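Local coordinates for putative GH105 family protein (Salmonella enterica subsp. enterica serovar Paratyphi A, PDB 3QWT) that is of unknown function but probably belongs to the GH105 family of unsaturated glycuronyl hydrolases, which cleave unsaturated uronic-acid sugars from oligosaccharides, at residues Ile91-Phe96 against Ala119-Glu124. Numbering follows the deposited sequence.
Sequences IIDDWF and AYRYEE
D93 and R121 join helices 86-102 and 114-125 through a bidentate salt bridge. The guanidinium is gripped side-on: NE of R121 donates to OD1 of D93 at 2.8 Å, and NH2 of R121 to OD2 of D93, also at 2.8 Å. Both bonds are close to straight, the first with an N-H...O angle of 170°, and each carboxylate oxygen accepts through its syn lone pair. The two planes lie nearly parallel, so the paired groups form one almost flat unit. Bends in the R121 chain at chi2 (-65°) and chi3 (-66°) turn the edge carrying NE and NH2 toward D93.

The charge network runs on within each helix. NH1 of R121 donates to OE1 of E124, one turn later, over 3.0 Å; the donor approaches from above the carboxylate plane, although OE1 itself lies in the guanidinium plane. All three guanidinium nitrogens thus have a carboxylate partner, which should fix the rotation of the group. D93 OD2 is shared with R89, one turn earlier on helix 86-102, so the carboxylate probably balances two arginines. E124 is in turn tied through OE2 to Y80 OH of helix 67-83.

Apolar contact is slight. The CG2 branch of I92 meets the aliphatic part of R121, 3.9 Å from its CG, while the closest CA atoms, those of D93 and R121, are 8.2 Å apart. Across these two segments the link rests mainly on the D93-R121 pair, with I92 beside it.

Both helices belong to the alpha/alpha toroid. Toward the start of helix 114-125, I92 touches T117 and F96 packs on P114 and L118, extending the same interface. Helix 67-83 packs against I91, W95 and F96 of one helix and Y120 of the other, and helix 170-184 against A119, Y122 and E123.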
ATOM      1  N   ILE A  91      34.208 -26.778   7.055  1.00 31.90           N
ATOM      2  CA  ILE A  91      35.395 -25.930   7.164  1.00 37.69           C
ATOM      3  C   ILE A  91      35.032 -24.500   7.596  1.00 33.75           C
ATOM      4  O   ILE A  91      35.685 -23.906   8.462  1.00 38.26           O
ATOM      5  CB  ILE A  91      36.202 -25.905   5.837  1.00 42.90           C
ATOM      6  CG1 ILE A  91      36.835 -27.273   5.568  1.00 40.67           C
ATOM      7  CG2 ILE A  91      37.283 -24.842   5.884  1.00 43.23           C
ATOM      8  CD1 ILE A  91      37.507 -27.393   4.192  1.00 39.61           C
ATOM      9  N   ILE A  92      33.975 -23.957   7.006  1.00 32.14           N
ATOM     10  CA  ILE A  92      33.505 -22.619   7.377  1.00 30.46           C
ATOM     11  C   ILE A  92      33.029 -22.542   8.828  1.00 31.36           C
ATOM     12  O   ILE A  92      33.516 -21.717   9.625  1.00 27.01           O
ATOM     13  CB  ILE A  92      32.371 -22.175   6.463  1.00 31.09           C
ATOM     14  CG1 ILE A  92      32.922 -21.887   5.066  1.00 26.49           C
ATOM     15  CG2 ILE A  92      31.640 -20.956   7.046  1.00 24.60           C
ATOM     16  CD1 ILE A  92      31.848 -21.904   3.985  1.00 31.77           C
ATOM     17  N   ASP A  93      32.081 -23.406   9.174  1.00 25.33           N
ATOM     18  CA  ASP A  93      31.545 -23.401  10.529  1.00 35.32           C
ATOM     19  C   ASP A  93      32.641 -23.652  11.571  1.00 40.00           C
ATOM     20  O   ASP A  93      32.661 -23.010  12.630  1.00 36.33           O
ATOM     21  CB  ASP A  93      30.399 -24.401  10.665  1.00 39.83           C
ATOM     22  CG  ASP A  93      29.188 -24.022   9.816  1.00 42.56           C
ATOM     23  OD1 ASP A  93      29.180 -22.913   9.217  1.00 33.54           O
ATOM     24  OD2 ASP A  93      28.247 -24.844   9.749  1.00 43.63           O
ATOM     25  N   ASP A  94      33.564 -24.564  11.258  1.00 40.41           N
ATOM     26  CA  ASP A  94      34.677 -24.845  12.155  1.00 42.22           C
ATOM     27  C   ASP A  94      35.549 -23.608  12.383  1.00 40.93           C
ATOM     28  O   ASP A  94      35.910 -23.310  13.513  1.00 41.57           O
ATOM     29  CB  ASP A  94      35.534 -26.008  11.642  1.00 45.64           C
ATOM     30  CG  ASP A  94      34.851 -27.354  11.799  1.00 46.75           C
ATOM     31  OD1 ASP A  94      33.842 -27.439  12.532  1.00 43.24           O
ATOM     32  OD2 ASP A  94      35.336 -28.328  11.183  1.00 52.48           O
ATOM     33  N   TRP A  95      35.901 -22.895  11.317  1.00 34.24           N
ATOM     34  CA  TRP A  95      36.709 -21.701  11.496  1.00 36.19           C
ATOM     35  C   TRP A  95      36.030 -20.752  12.474  1.00 37.16           C
ATOM     36  O   TRP A  95      36.669 -20.211  13.381  1.00 35.61           O
ATOM     37  CB  TRP A  95      36.940 -20.980  10.175  1.00 30.82           C
ATOM     38  CG  TRP A  95      37.935 -19.860  10.283  1.00 34.55           C
ATOM     39  CD1 TRP A  95      39.287 -19.944  10.060  1.00 36.99           C
ATOM     40  CD2 TRP A  95      37.671 -18.492  10.631  1.00 33.03           C
ATOM     41  NE1 TRP A  95      39.869 -18.721  10.243  1.00 32.41           N
ATOM     42  CE2 TRP A  95      38.909 -17.809  10.594  1.00 30.79           C
ATOM     43  CE3 TRP A  95      36.511 -17.776  10.964  1.00 28.39           C
ATOM     44  CZ2 TRP A  95      39.025 -16.441  10.877  1.00 28.76           C
ATOM     45  CZ3 TRP A  95      36.625 -16.414  11.244  1.00 27.83           C
ATOM     46  CH2 TRP A  95      37.876 -15.761  11.194  1.00 24.89           C
ATOM     47  N   PHE A  96      34.738 -20.533  12.278  1.00 32.98           N
ATOM     48  CA  PHE A  96      34.001 -19.643  13.164  1.00 33.36           C
ATOM     49  C   PHE A  96      33.958 -20.153  14.597  1.00 30.33           C
ATOM     50  O   PHE A  96      34.153 -19.386  15.530  1.00 32.12           O
ATOM     51  CB  PHE A  96      32.586 -19.376  12.646  1.00 27.50           C
ATOM     52  CG  PHE A  96      32.539 -18.364  11.543  1.00 26.72           C
ATOM     53  CD1 PHE A  96      33.030 -17.088  11.745  1.00 21.72           C
ATOM     54  CD2 PHE A  96      32.016 -18.690  10.303  1.00 28.41           C
ATOM     55  CE1 PHE A  96      33.010 -16.149  10.733  1.00 24.91           C
ATOM     56  CE2 PHE A  96      31.983 -17.754   9.287  1.00 28.07           C
ATOM     57  CZ  PHE A  96      32.483 -16.485   9.504  1.00 32.55           C
ATOM     58  N   ALA A 119      27.255 -13.773   7.915  1.00 27.11           N
ATOM     59  CA  ALA A 119      25.926 -13.270   7.605  1.00 31.76           C
ATOM     60  C   ALA A 119      25.177 -14.303   6.784  1.00 30.62           C
ATOM     61  O   ALA A 119      24.027 -14.609   7.072  1.00 31.23           O
ATOM     62  CB  ALA A 119      25.982 -11.909   6.870  1.00 25.62           C
ATOM     63  N   TYR A 120      25.840 -14.854   5.775  1.00 30.29           N
ATOM     64  CA  TYR A 120      25.210 -15.861   4.938  1.00 29.00           C
ATOM     65  C   TYR A 120      24.897 -17.129   5.730  1.00 32.56           C
ATOM     66  O   TYR A 120      23.881 -17.774   5.510  1.00 34.13           O
ATOM     67  CB  TYR A 120      26.096 -16.214   3.752  1.00 24.76           C
ATOM     68  CG  TYR A 120      25.941 -15.304   2.559  1.00 31.93           C
ATOM     69  CD1 TYR A 120      26.894 -14.315   2.279  1.00 29.35           C
ATOM     70  CD2 TYR A 120      24.844 -15.425   1.710  1.00 30.85           C
ATOM     71  CE1 TYR A 120      26.760 -13.484   1.173  1.00 29.61           C
ATOM     72  CE2 TYR A 120      24.701 -14.594   0.607  1.00 32.02           C
ATOM     73  CZ  TYR A 120      25.666 -13.626   0.342  1.00 32.54           C
ATOM     74  OH  TYR A 120      25.532 -12.800  -0.749  1.00 34.89           O
ATOM     75  N   ARG A 121      25.778 -17.495   6.648  1.00 30.47           N
ATOM     76  CA  ARG A 121      25.540 -18.702   7.422  1.00 28.91           C
ATOM     77  C   ARG A 121      24.372 -18.481   8.382  1.00 27.58           C
ATOM     78  O   ARG A 121      23.550 -19.369   8.583  1.00 30.88           O
ATOM     79  CB  ARG A 121      26.809 -19.185   8.145  1.00 25.89           C
ATOM     80  CG  ARG A 121      27.912 -19.711   7.201  1.00 26.03           C
ATOM     81  CD  ARG A 121      27.480 -20.973   6.446  1.00 38.82           C
ATOM     82  NE  ARG A 121      27.279 -22.124   7.330  1.00 41.45           N
ATOM     83  CZ  ARG A 121      26.239 -22.952   7.272  1.00 40.36           C
ATOM     84  NH1 ARG A 121      25.290 -22.761   6.369  1.00 34.19           N
ATOM     85  NH2 ARG A 121      26.139 -23.967   8.130  1.00 38.48           N
ATOM     86  N   TYR A 122      24.288 -17.293   8.962  1.00 31.43           N
ATOM     87  CA  TYR A 122      23.155 -16.984   9.827  1.00 34.49           C
ATOM     88  C   TYR A 122      21.861 -17.005   9.027  1.00 34.28           C
ATOM     89  O   TYR A 122      20.837 -17.487   9.503  1.00 33.02           O
ATOM     90  CB  TYR A 122      23.323 -15.628  10.508  1.00 32.36           C
ATOM     91  CG  TYR A 122      22.124 -15.241  11.329  1.00 30.59           C
ATOM     92  CD1 TYR A 122      21.794 -15.946  12.485  1.00 28.17           C
ATOM     93  CD2 TYR A 122      21.316 -14.183  10.950  1.00 28.10           C
ATOM     94  CE1 TYR A 122      20.697 -15.610  13.231  1.00 29.92           C
ATOM     95  CE2 TYR A 122      20.209 -13.833  11.694  1.00 32.43           C
ATOM     96  CZ  TYR A 122      19.905 -14.546  12.840  1.00 33.18           C
ATOM     97  OH  TYR A 122      18.804 -14.203  13.598  1.00 33.90           O
ATOM     98  N   GLU A 123      21.915 -16.483   7.805  1.00 34.02           N
ATOM     99  CA  GLU A 123      20.749 -16.475   6.928  1.00 27.57           C
ATOM    100  C   GLU A 123      20.179 -17.896   6.727  1.00 37.35           C
ATOM    101  O   GLU A 123      18.968 -18.092   6.827  1.00 34.49           O
ATOM    102  CB  GLU A 123      21.110 -15.859   5.582  1.00 28.91           C
ATOM    103  CG  GLU A 123      19.956 -15.791   4.601  1.00 37.20           C
ATOM    104  CD  GLU A 123      20.294 -14.979   3.358  1.00 46.53           C
ATOM    105  OE1 GLU A 123      19.429 -14.213   2.887  1.00 48.36           O
ATOM    106  OE2 GLU A 123      21.428 -15.105   2.853  1.00 47.28           O
ATOM    107  N   GLU A 124      21.051 -18.880   6.469  1.00 30.43           N
ATOM    108  CA  GLU A 124      20.617 -20.267   6.275  1.00 39.75           C
ATOM    109  C   GLU A 124      20.176 -20.972   7.554  1.00 39.07           C
ATOM    110  O   GLU A 124      19.192 -21.695   7.540  1.00 42.57           O
ATOM    111  CB  GLU A 124      21.706 -21.122   5.628  1.00 41.75           C
ATOM    112  CG  GLU A 124      22.461 -20.475   4.489  1.00 57.51           C
ATOM    113  CD  GLU A 124      23.637 -21.327   4.037  1.00 61.42           C
ATOM    114  OE1 GLU A 124      24.793 -20.850   4.146  1.00 52.43           O
ATOM    115  OE2 GLU A 124      23.392 -22.481   3.595  1.00 65.69           O
TER